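Local coordinates for alanine racemase (Acinetobacter baumannii, PDB 4QHR), which belongs to the alanine racemase family, pairing an N-terminal TIM-barrel-type domain with a C-terminal domain rich in beta strands, with a covalently bound pyridoxal phosphate group, at residues G276-A288 / L322-N336. Residues are numbered along the deposited sequence; the frame is centred on the assembly and turned at random.
Sequences GYPRAYVKQNFVA and LWGNHRLVDDVAEAN
Arg327 reaches across to Asn285, its NH2 giving a nearly straight hydrogen bond (2.9 Å, 161°) to OD1 within both the amide carbonyl plane and the guanidinium plane. Its long chain, bent at chi2, brings the guanidinium there, and the flat end fits between Phe286 CB, over the centre of one face, and Asp331 CB over the other, offset toward its rim. Water 3 joins NH2 to Gln284 O, so two partners at its edge fix the group's rotation.

At the far end of helix 329-335, Ala335 O receives Val282 N at 2.7 Å, and Lys283 N more weakly. Alanine lets the Tyr281 ring come close, with CD2 3.9 Å from Ala335 CB; the ring's hydroxyl is tied back to Pro278 O. Asn336, its CG anti to the backbone N (chi1 -179°), carries ND2 to Ala280 O at 2.7 Å, from above that carbonyl's plane, while OD1 rests on Pro278 CB. Outside, Lys283 NZ and Glu334 OE2 form a salt bridge (3.1 Å) whose hydrogen bond is weak.

Apolar side chains meet at the other end, where Leu322 CD2 touches both Tyr277 CE1 (3.6 Å) and Val287 CG1. Water 1 accepts from Tyr277 OH and donates to Phe286 O and Leu322 O.

Glu321 positions the Arg327 backbone by accepting its N-H. Thus a C-terminal-domain loop binds the last turn of helix 329-335, beside Arg279's bonds to Glu342 and Thr338 of the second subunit. Leu343 of helix 340-345 packs on Pro278, Val332 and Asn336, and Leu322 and Trp323 form a classic beta bulge opposite Phe236 of strand 234-246.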
# COMPACT_ATOMS: atom_id res chain seq x y z
N GLY A 276 -2.86 1.72 4.10
CA GLY A 276 -1.51 1.19 3.98
C GLY A 276 -0.89 0.77 5.30
O GLY A 276 0.26 0.41 5.32
N TYR A 277 -1.65 0.76 6.40
CA TYR A 277 -1.16 0.13 7.61
C TYR A 277 -1.23 -1.40 7.45
O TYR A 277 -2.28 -1.89 7.06
CB TYR A 277 -2.00 0.59 8.79
CG TYR A 277 -1.43 0.18 10.14
CD1 TYR A 277 -0.30 0.81 10.66
CD2 TYR A 277 -1.98 -0.82 10.87
CE1 TYR A 277 0.23 0.46 11.89
CE2 TYR A 277 -1.49 -1.17 12.12
CZ TYR A 277 -0.37 -0.54 12.62
OH TYR A 277 0.12 -0.92 13.87
N PRO A 278 -0.12 -2.14 7.71
CA PRO A 278 -0.09 -3.54 7.30
C PRO A 278 -1.01 -4.40 8.15
O PRO A 278 -1.20 -4.09 9.32
CB PRO A 278 1.36 -3.98 7.52
CG PRO A 278 2.13 -2.75 7.77
CD PRO A 278 1.19 -1.69 8.24
N ARG A 279 -1.56 -5.45 7.55
CA ARG A 279 -2.58 -6.27 8.17
C ARG A 279 -2.01 -7.42 8.96
O ARG A 279 -2.49 -7.67 10.08
CB ARG A 279 -3.52 -6.88 7.09
CG ARG A 279 -4.60 -7.79 7.58
CD ARG A 279 -5.52 -8.33 6.47
NE ARG A 279 -6.34 -9.42 6.99
CZ ARG A 279 -5.93 -10.70 7.08
NH1 ARG A 279 -4.73 -11.10 6.63
NH2 ARG A 279 -6.75 -11.62 7.58
N ALA A 280 -1.08 -8.15 8.37
CA ALA A 280 -0.80 -9.49 8.87
C ALA A 280 0.53 -9.52 9.67
O ALA A 280 1.59 -9.28 9.12
CB ALA A 280 -0.80 -10.49 7.73
N TYR A 281 0.45 -9.81 10.95
CA TYR A 281 1.60 -9.74 11.82
C TYR A 281 2.07 -11.12 12.22
O TYR A 281 1.29 -12.03 12.30
CB TYR A 281 1.27 -8.87 13.01
CG TYR A 281 1.15 -7.47 12.56
CD1 TYR A 281 -0.04 -7.01 12.03
CD2 TYR A 281 2.23 -6.59 12.59
CE1 TYR A 281 -0.19 -5.69 11.57
CE2 TYR A 281 2.11 -5.27 12.13
CZ TYR A 281 0.88 -4.83 11.62
OH TYR A 281 0.72 -3.52 11.16
N VAL A 282 3.36 -11.26 12.46
CA VAL A 282 3.92 -12.55 12.87
C VAL A 282 4.42 -12.56 14.35
O VAL A 282 4.82 -13.61 14.88
CB VAL A 282 5.06 -12.99 11.92
CG1 VAL A 282 4.53 -13.24 10.54
CG2 VAL A 282 6.14 -11.97 11.89
N LYS A 283 4.43 -11.37 14.97
CA LYS A 283 4.74 -11.15 16.37
C LYS A 283 3.83 -10.02 16.75
O LYS A 283 3.28 -9.38 15.86
CB LYS A 283 6.19 -10.66 16.56
CG LYS A 283 7.21 -11.21 15.57
CD LYS A 283 8.68 -10.98 15.94
CE LYS A 283 8.97 -9.65 16.65
NZ LYS A 283 10.37 -9.63 17.17
N GLN A 284 3.75 -9.72 18.04
CA GLN A 284 2.90 -8.63 18.55
C GLN A 284 3.42 -7.24 18.07
O GLN A 284 4.63 -6.94 18.12
CB GLN A 284 2.89 -8.70 20.08
CG GLN A 284 1.93 -7.74 20.78
CD GLN A 284 1.72 -8.06 22.27
OE1 GLN A 284 2.67 -8.46 23.01
NE2 GLN A 284 0.48 -7.88 22.73
N ASN A 285 2.51 -6.39 17.64
CA ASN A 285 2.85 -5.06 17.19
C ASN A 285 2.28 -4.05 18.19
O ASN A 285 1.33 -4.37 18.94
CB ASN A 285 2.27 -4.83 15.78
CG ASN A 285 2.77 -3.55 15.17
OD1 ASN A 285 3.92 -3.18 15.38
ND2 ASN A 285 1.88 -2.80 14.50
N PHE A 286 2.86 -2.86 18.20
CA PHE A 286 2.49 -1.80 19.11
C PHE A 286 2.30 -0.50 18.34
O PHE A 286 2.88 -0.32 17.27
CB PHE A 286 3.60 -1.63 20.17
CG PHE A 286 3.79 -2.86 21.04
CD1 PHE A 286 4.63 -3.84 20.62
CD2 PHE A 286 3.11 -3.01 22.24
CE1 PHE A 286 4.79 -5.02 21.38
CE2 PHE A 286 3.27 -4.16 23.01
CZ PHE A 286 4.12 -5.17 22.55
N VAL A 287 1.50 0.39 18.92
CA VAL A 287 1.47 1.79 18.52
C VAL A 287 2.00 2.66 19.69
O VAL A 287 2.10 2.19 20.84
CB VAL A 287 0.08 2.26 18.14
CG1 VAL A 287 -0.47 1.40 17.01
CG2 VAL A 287 -0.90 2.22 19.33
N ALA A 288 2.29 3.92 19.40
CA ALA A 288 2.82 4.83 20.42
C ALA A 288 1.74 5.85 20.73
O ALA A 288 1.19 6.50 19.81
CB ALA A 288 4.07 5.50 19.92
N LEU A 322 1.52 5.41 14.46
CA LEU A 322 1.69 4.07 13.90
C LEU A 322 3.15 3.81 13.63
O LEU A 322 3.66 2.73 13.91
CB LEU A 322 0.84 3.91 12.67
CG LEU A 322 -0.59 4.26 13.08
CD1 LEU A 322 -1.29 4.81 11.91
CD2 LEU A 322 -1.26 3.08 13.78
N TRP A 323 3.86 4.80 13.13
CA TRP A 323 5.29 4.80 13.23
C TRP A 323 5.80 6.20 13.08
O TRP A 323 5.06 7.08 12.60
CB TRP A 323 5.91 3.86 12.19
CG TRP A 323 5.61 4.11 10.73
CD1 TRP A 323 6.17 5.07 9.92
CD2 TRP A 323 4.80 3.30 9.89
NE1 TRP A 323 5.71 4.91 8.63
CE2 TRP A 323 4.86 3.84 8.60
CE3 TRP A 323 3.99 2.18 10.12
CZ2 TRP A 323 4.16 3.28 7.53
CZ3 TRP A 323 3.30 1.64 9.05
CH2 TRP A 323 3.41 2.19 7.77
N GLY A 324 7.03 6.41 13.53
CA GLY A 324 7.65 7.73 13.52
C GLY A 324 8.84 7.75 14.48
O GLY A 324 9.66 6.85 14.48
N ASN A 325 8.96 8.78 15.31
CA ASN A 325 10.11 8.82 16.24
C ASN A 325 9.96 7.94 17.50
O ASN A 325 10.97 7.66 18.18
CB ASN A 325 10.36 10.24 16.69
CG ASN A 325 10.94 11.10 15.61
OD1 ASN A 325 10.25 11.97 15.03
ND2 ASN A 325 12.18 10.87 15.32
N HIS A 326 8.73 7.54 17.84
CA HIS A 326 8.48 6.79 19.08
C HIS A 326 8.21 5.34 18.81
O HIS A 326 8.71 4.52 19.58
CB HIS A 326 7.33 7.43 19.84
CG HIS A 326 7.51 8.90 19.96
ND1 HIS A 326 6.87 9.78 19.13
CD2 HIS A 326 8.35 9.64 20.72
CE1 HIS A 326 7.24 11.02 19.43
NE2 HIS A 326 8.16 10.96 20.38
N ARG A 327 7.46 5.00 17.78
CA ARG A 327 7.40 3.60 17.31
C ARG A 327 8.13 3.54 15.97
O ARG A 327 7.70 4.13 14.97
CB ARG A 327 5.96 3.16 17.15
CG ARG A 327 5.70 1.72 16.70
CD ARG A 327 6.32 0.69 17.63
NE ARG A 327 6.05 -0.67 17.15
CZ ARG A 327 6.65 -1.76 17.57
NH1 ARG A 327 7.60 -1.68 18.52
NH2 ARG A 327 6.34 -2.94 17.02
N LEU A 328 9.26 2.84 15.94
CA LEU A 328 10.15 2.89 14.77
C LEU A 328 9.59 2.04 13.65
O LEU A 328 9.21 0.88 13.88
CB LEU A 328 11.58 2.50 15.11
CG LEU A 328 12.24 3.39 16.15
CD1 LEU A 328 13.50 2.70 16.63
CD2 LEU A 328 12.56 4.77 15.58
N VAL A 329 9.54 2.62 12.44
CA VAL A 329 9.00 1.91 11.27
C VAL A 329 9.65 0.54 11.08
O VAL A 329 8.94 -0.38 10.71
CB VAL A 329 9.07 2.74 9.98
CG1 VAL A 329 10.52 2.86 9.50
CG2 VAL A 329 8.19 2.15 8.90
N ASP A 330 10.96 0.38 11.33
CA ASP A 330 11.60 -0.96 11.20
C ASP A 330 11.15 -1.99 12.27
O ASP A 330 11.22 -3.19 12.04
CB ASP A 330 13.14 -0.87 11.19
CG ASP A 330 13.65 -0.11 10.02
OD1 ASP A 330 13.40 -0.57 8.89
OD2 ASP A 330 14.26 0.96 10.24
N ASP A 331 10.71 -1.53 13.45
CA ASP A 331 10.12 -2.46 14.43
C ASP A 331 8.72 -2.91 13.96
O ASP A 331 8.35 -4.08 14.08
CB ASP A 331 10.04 -1.85 15.83
CG ASP A 331 11.40 -1.58 16.42
OD1 ASP A 331 12.34 -2.25 16.03
OD2 ASP A 331 11.56 -0.70 17.27
N VAL A 332 7.94 -1.98 13.43
CA VAL A 332 6.64 -2.36 12.83
C VAL A 332 6.86 -3.35 11.69
O VAL A 332 6.18 -4.40 11.61
CB VAL A 332 5.84 -1.14 12.30
CG1 VAL A 332 4.53 -1.61 11.75
CG2 VAL A 332 5.60 -0.14 13.39
N ALA A 333 7.81 -3.03 10.80
CA ALA A 333 8.16 -4.00 9.75
C ALA A 333 8.49 -5.42 10.24
O ALA A 333 7.99 -6.42 9.71
CB ALA A 333 9.29 -3.47 8.89
N GLU A 334 9.33 -5.48 11.23
CA GLU A 334 9.76 -6.77 11.76
C GLU A 334 8.56 -7.54 12.31
O GLU A 334 8.42 -8.72 12.02
CB GLU A 334 10.85 -6.59 12.83
CG GLU A 334 11.30 -7.92 13.42
CD GLU A 334 11.94 -7.83 14.80
OE1 GLU A 334 11.75 -6.84 15.54
OE2 GLU A 334 12.63 -8.80 15.18
N ALA A 335 7.65 -6.87 13.03
CA ALA A 335 6.43 -7.54 13.47
C ALA A 335 5.53 -8.00 12.34
O ALA A 335 4.77 -8.94 12.49
CB ALA A 335 5.65 -6.65 14.43
N ASN A 336 5.63 -7.31 11.21
CA ASN A 336 4.85 -7.61 9.99
C ASN A 336 5.55 -8.61 9.10
O ASN A 336 5.00 -8.94 8.05
CB ASN A 336 4.61 -6.24 9.25
CG ASN A 336 3.78 -6.30 7.95
OD1 ASN A 336 4.09 -5.56 7.01
ND2 ASN A 336 2.72 -7.12 7.90
O HOH W 1 2.20 0.32 14.71
O HOH W 2 0.52 -7.61 5.66
O HOH W 3 7.02 -5.54 17.92